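PDB 5FP2: ferric enterobactin receptor PIRA from Pseudomonas aeruginosa, which probably takes up ferric siderophores such as ferric enterobactin across the outer membrane as a TonB-dependent receptor. Local coordinates for residues 252-257 with 300-305; 411-416 with 437-442. All coordinates share one frame; numbering follows the deposited sequence.

Contact 1. Residues 252-257 with 300-305; sequences QVVDFE and ITHNGT
Val253 and Asn303 face each other in an antiparallel pairing of adjacent strands in the 22-stranded barrel of a TonB-dependent receptor; the two short axes run 167° apart. The backbone evidence is a regular alternation. Val253 and Asn303 each donate an N-H to the other's carbonyl oxygen, with Asn303 N to Val253 O at 2.9 Å, and Asp255 and Thr301 do the same, with Thr301 N to Asp255 O at 2.8 Å. Between them, Val254 with His302 is a non-hydrogen-bonded pair.

Toward the Phe256 end, the face that also carries Gln252 and His302 is apolar. Val254 CG1 meets Ile300 CG2 at 3.8 Å, the two side chains lying side by side and pointing the same way, while Phe256 CD1 meets Ile300 CG1 at 4.1 Å. A bound n-octane lies about 8 Å from the Phe256 side chain, consistent with a lipid-facing surface.

The other face is mostly polar, with Val253 the exception among the paired residues. There buried Asp255 is held by a salt bridge to Arg160 and a hydrogen bond from Ser245.

With CG anti to the backbone N (chi1 -176°), the His302 ring is turned so that NE2 accepts from Gln252 NE2 at 2.7 Å, a bent bond (144° at the hydrogen) with the donor in the imidazole plane.

Contact 2. Residues 411-416 with 437-442; sequences AEIRAL and DDHSDF
Arg414 and Asp438 form the hydrogen-bonded pair of this antiparallel beta hairpin, whose short strand axes run 163° apart. Their two bonds are reciprocal, Arg414 N to Asp438 O at 2.9 Å and Asp438 N to Arg414 O at 2.7 Å. Beyond His439 the second strand ends, but a side chain prolongs the ladder: Ser440 N still reaches Glu412 O at 3.1 Å, whereas the return bond, from Glu412 N, ends on Ser440 OG at 3.0 Å. The hydroxyl gets there because it sits between the backbone N and the carbonyl carbon (chi1 59°). The same OG donates to Asp441 OD1, so it both accepts and donates at the start of the turn. Asp441 N in turn bonds His439 ND1 near the plane of the imidazole, which ties the ring to the turn.

On the face shared by Ile413, Ala415, Asp437 and His439, Ile413 CG1 meets His439 CD2 at 3.9 Å. Ile413 CG2 and Ala415 CB both approach Asp437 OD1, while Asp437 OD2 is paired with Arg435. The opposite face is charged, and a salt bridge, its hydrogen bond weak, joins Arg414 NH2 to Glu412 OE1 at 3.3 Å.

Strand 367-381 flanks 411-416 through backbone bonds to Glu374, Asn376 and Glu378, with Trp375 against Glu412 and Arg414; Asp437 pairs with Asn445 of strand 443-455, and Ala472 of a loop touches His439.

Both contacts belong to the same closed barrel sheet, yet they share no strand: their centres are 26 Å apart and their nearest atoms about 16 Å. Each is partly buried, with three buried residues among those that touch, but contact 2 is the more exposed, with three exposed touching residues against one. Contact 1 pairs neighbouring strands joined by a partly unmodelled connection, and pairing runs unbroken from Gln252 to Phe256; contact 2 lies within a hairpin and runs out into a turn, where a serine hydroxyl replaces a backbone acceptor. The first has a mixed face, apolar at one end and a Gln-His bond at the other, and a buried carboxylate tied to Arg160; the second places Arg414, Glu412 and Asp438 on one face.

Contact 1. Residues 252-257 with 300-305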
# COMPACT_ATOMS: atom_id res chain seq x y z
N GLN A 252 -14.53 -10.02 -21.90
CA GLN A 252 -15.09 -9.97 -20.54
C GLN A 252 -14.48 -11.02 -19.62
O GLN A 252 -14.24 -12.16 -20.01
CB GLN A 252 -16.60 -10.17 -20.57
CG GLN A 252 -17.38 -9.04 -21.21
CD GLN A 252 -18.87 -9.27 -21.18
OE1 GLN A 252 -19.52 -9.40 -22.23
NE2 GLN A 252 -19.43 -9.32 -19.98
N VAL A 253 -14.25 -10.61 -18.38
CA VAL A 253 -13.74 -11.52 -17.37
C VAL A 253 -14.48 -11.26 -16.07
O VAL A 253 -14.65 -10.11 -15.67
CB VAL A 253 -12.23 -11.35 -17.15
CG1 VAL A 253 -11.77 -12.16 -15.96
CG2 VAL A 253 -11.48 -11.80 -18.38
N VAL A 254 -14.94 -12.32 -15.42
CA VAL A 254 -15.45 -12.22 -14.06
C VAL A 254 -14.47 -12.92 -13.14
O VAL A 254 -13.95 -13.98 -13.48
CB VAL A 254 -16.84 -12.85 -13.94
CG1 VAL A 254 -17.34 -12.77 -12.51
CG2 VAL A 254 -17.80 -12.16 -14.88
N ASP A 255 -14.16 -12.31 -12.00
CA ASP A 255 -13.40 -13.00 -10.96
C ASP A 255 -14.23 -13.27 -9.71
O ASP A 255 -14.74 -12.33 -9.10
CB ASP A 255 -12.17 -12.19 -10.55
CG ASP A 255 -11.21 -11.99 -11.70
OD1 ASP A 255 -11.31 -12.76 -12.69
OD2 ASP A 255 -10.40 -11.03 -11.64
N PHE A 256 -14.31 -14.53 -9.31
CA PHE A 256 -14.84 -14.91 -8.01
C PHE A 256 -13.66 -15.11 -7.08
O PHE A 256 -12.72 -15.80 -7.44
CB PHE A 256 -15.65 -16.22 -8.13
CG PHE A 256 -16.68 -16.19 -9.23
CD1 PHE A 256 -17.91 -15.60 -9.02
CD2 PHE A 256 -16.36 -16.61 -10.51
CE1 PHE A 256 -18.81 -15.44 -10.06
CE2 PHE A 256 -17.26 -16.46 -11.55
CZ PHE A 256 -18.48 -15.87 -11.32
N GLU A 257 -13.67 -14.44 -5.92
CA GLU A 257 -12.57 -14.53 -4.96
C GLU A 257 -13.04 -14.83 -3.56
O GLU A 257 -14.08 -14.32 -3.14
CB GLU A 257 -11.83 -13.21 -4.86
CG GLU A 257 -10.91 -12.83 -6.00
CD GLU A 257 -11.16 -11.38 -6.37
OE1 GLU A 257 -12.26 -11.06 -6.87
OE2 GLU A 257 -10.33 -10.52 -5.98
N ILE A 300 -16.72 -10.42 -6.01
CA ILE A 300 -16.91 -10.70 -7.42
C ILE A 300 -16.54 -9.50 -8.27
O ILE A 300 -16.82 -8.36 -7.90
CB ILE A 300 -18.36 -11.03 -7.71
CG1 ILE A 300 -18.79 -12.23 -6.86
CG2 ILE A 300 -18.53 -11.31 -9.20
CD1 ILE A 300 -20.23 -12.64 -7.06
N THR A 301 -15.88 -9.75 -9.41
CA THR A 301 -15.35 -8.64 -10.21
C THR A 301 -15.69 -8.86 -11.69
O THR A 301 -15.41 -9.90 -12.26
CB THR A 301 -13.82 -8.48 -10.03
OG1 THR A 301 -13.52 -8.27 -8.65
CG2 THR A 301 -13.30 -7.32 -10.82
N HIS A 302 -16.27 -7.85 -12.31
CA HIS A 302 -16.46 -7.89 -13.75
C HIS A 302 -15.59 -6.83 -14.42
O HIS A 302 -15.63 -5.66 -14.04
CB HIS A 302 -17.94 -7.68 -14.08
CG HIS A 302 -18.24 -7.79 -15.53
ND1 HIS A 302 -17.91 -6.81 -16.44
CD2 HIS A 302 -18.76 -8.81 -16.25
CE1 HIS A 302 -18.25 -7.20 -17.65
NE2 HIS A 302 -18.77 -8.41 -17.57
N ASN A 303 -14.78 -7.26 -15.38
CA ASN A 303 -13.93 -6.39 -16.17
C ASN A 303 -14.31 -6.52 -17.63
O ASN A 303 -13.94 -7.50 -18.27
CB ASN A 303 -12.46 -6.83 -16.05
CG ASN A 303 -11.78 -6.41 -14.73
OD1 ASN A 303 -11.08 -7.21 -14.12
ND2 ASN A 303 -11.84 -5.13 -14.39
N GLY A 304 -14.94 -5.50 -18.21
CA GLY A 304 -15.22 -5.49 -19.64
C GLY A 304 -14.39 -4.48 -20.43
O GLY A 304 -14.23 -3.33 -20.00
N THR A 305 -13.87 -4.92 -21.57
CA THR A 305 -13.30 -4.01 -22.56
C THR A 305 -14.27 -3.86 -23.73
O THR A 305 -14.62 -4.83 -24.38
CB THR A 305 -11.97 -4.55 -23.11
OG1 THR A 305 -11.18 -5.06 -22.03
CG2 THR A 305 -11.20 -3.45 -23.84

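Contact 2. Residues 411-416 with 437-442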
# COMPACT_ATOMS: atom_id res chain seq x y z
N ALA A 411 -22.93 2.53 9.26
CA ALA A 411 -22.57 3.72 8.49
C ALA A 411 -22.62 3.33 7.02
O ALA A 411 -22.20 2.23 6.64
CB ALA A 411 -21.18 4.19 8.87
N GLU A 412 -23.18 4.21 6.19
CA GLU A 412 -23.20 4.00 4.75
C GLU A 412 -22.36 5.09 4.09
O GLU A 412 -22.26 6.20 4.62
CB GLU A 412 -24.64 4.04 4.22
CG GLU A 412 -25.58 3.04 4.89
CD GLU A 412 -26.76 2.59 4.02
OE1 GLU A 412 -27.41 3.44 3.37
OE2 GLU A 412 -27.08 1.39 4.03
N ILE A 413 -21.74 4.77 2.96
CA ILE A 413 -20.97 5.76 2.20
C ILE A 413 -21.37 5.70 0.73
O ILE A 413 -21.39 4.62 0.14
CB ILE A 413 -19.45 5.49 2.29
CG1 ILE A 413 -18.94 5.70 3.72
CG2 ILE A 413 -18.68 6.38 1.32
CD1 ILE A 413 -18.98 4.44 4.58
N ARG A 414 -21.75 6.83 0.16
CA ARG A 414 -21.96 6.93 -1.28
C ARG A 414 -20.91 7.85 -1.87
O ARG A 414 -20.53 8.85 -1.25
CB ARG A 414 -23.36 7.49 -1.57
CG ARG A 414 -24.47 6.48 -1.30
CD ARG A 414 -25.87 7.08 -1.37
NE ARG A 414 -26.88 6.10 -0.94
CZ ARG A 414 -27.33 5.99 0.30
NH1 ARG A 414 -26.89 6.83 1.25
NH2 ARG A 414 -28.24 5.08 0.61
N ALA A 415 -20.45 7.56 -3.08
CA ALA A 415 -19.58 8.51 -3.77
C ALA A 415 -19.69 8.44 -5.29
O ALA A 415 -20.02 7.39 -5.86
CB ALA A 415 -18.13 8.34 -3.33
N LEU A 416 -19.51 9.60 -5.91
CA LEU A 416 -19.15 9.69 -7.32
C LEU A 416 -17.78 10.32 -7.41
O LEU A 416 -17.48 11.22 -6.64
CB LEU A 416 -20.08 10.63 -8.07
CG LEU A 416 -21.48 10.18 -8.41
CD1 LEU A 416 -22.22 9.85 -7.12
CD2 LEU A 416 -22.13 11.31 -9.19
N ASP A 437 -18.15 12.63 -1.81
CA ASP A 437 -18.28 11.55 -0.84
C ASP A 437 -19.40 11.91 0.12
O ASP A 437 -19.28 12.87 0.88
CB ASP A 437 -16.97 11.35 -0.06
CG ASP A 437 -16.11 10.23 -0.64
OD1 ASP A 437 -16.50 9.04 -0.53
OD2 ASP A 437 -15.02 10.54 -1.19
N ASP A 438 -20.50 11.16 0.08
CA ASP A 438 -21.59 11.40 1.01
C ASP A 438 -21.58 10.38 2.13
O ASP A 438 -21.64 9.17 1.88
CB ASP A 438 -22.94 11.39 0.31
CG ASP A 438 -24.08 11.70 1.25
OD1 ASP A 438 -23.89 12.52 2.17
OD2 ASP A 438 -25.17 11.11 1.08
N HIS A 439 -21.58 10.87 3.36
CA HIS A 439 -21.44 10.00 4.52
C HIS A 439 -22.70 10.05 5.37
O HIS A 439 -23.30 11.10 5.55
CB HIS A 439 -20.23 10.46 5.34
CG HIS A 439 -19.73 9.42 6.29
ND1 HIS A 439 -20.39 9.10 7.46
CD2 HIS A 439 -18.61 8.66 6.28
CE1 HIS A 439 -19.72 8.17 8.10
NE2 HIS A 439 -18.63 7.88 7.41
N SER A 440 -23.09 8.90 5.91
CA SER A 440 -24.37 8.80 6.59
C SER A 440 -24.39 9.63 7.87
O SER A 440 -25.39 10.26 8.19
CB SER A 440 -24.68 7.34 6.90
OG SER A 440 -23.68 6.78 7.72
N ASP A 441 -23.29 9.60 8.62
CA ASP A 441 -23.16 10.41 9.83
C ASP A 441 -22.81 11.87 9.54
O ASP A 441 -23.25 12.75 10.28
CB ASP A 441 -22.10 9.82 10.76
CG ASP A 441 -22.44 8.42 11.24
OD1 ASP A 441 -22.45 7.48 10.40
OD2 ASP A 441 -22.63 8.25 12.46
N PHE A 442 -22.04 12.12 8.49
CA PHE A 442 -21.16 13.30 8.41
C PHE A 442 -21.42 14.22 7.20
O PHE A 442 -20.72 15.22 7.00
CB PHE A 442 -19.69 12.86 8.38
CG PHE A 442 -19.22 12.26 9.68
CD1 PHE A 442 -19.40 12.93 10.88
CD2 PHE A 442 -18.59 11.02 9.70
CE1 PHE A 442 -18.97 12.38 12.07
CE2 PHE A 442 -18.17 10.46 10.89
CZ PHE A 442 -18.36 11.14 12.08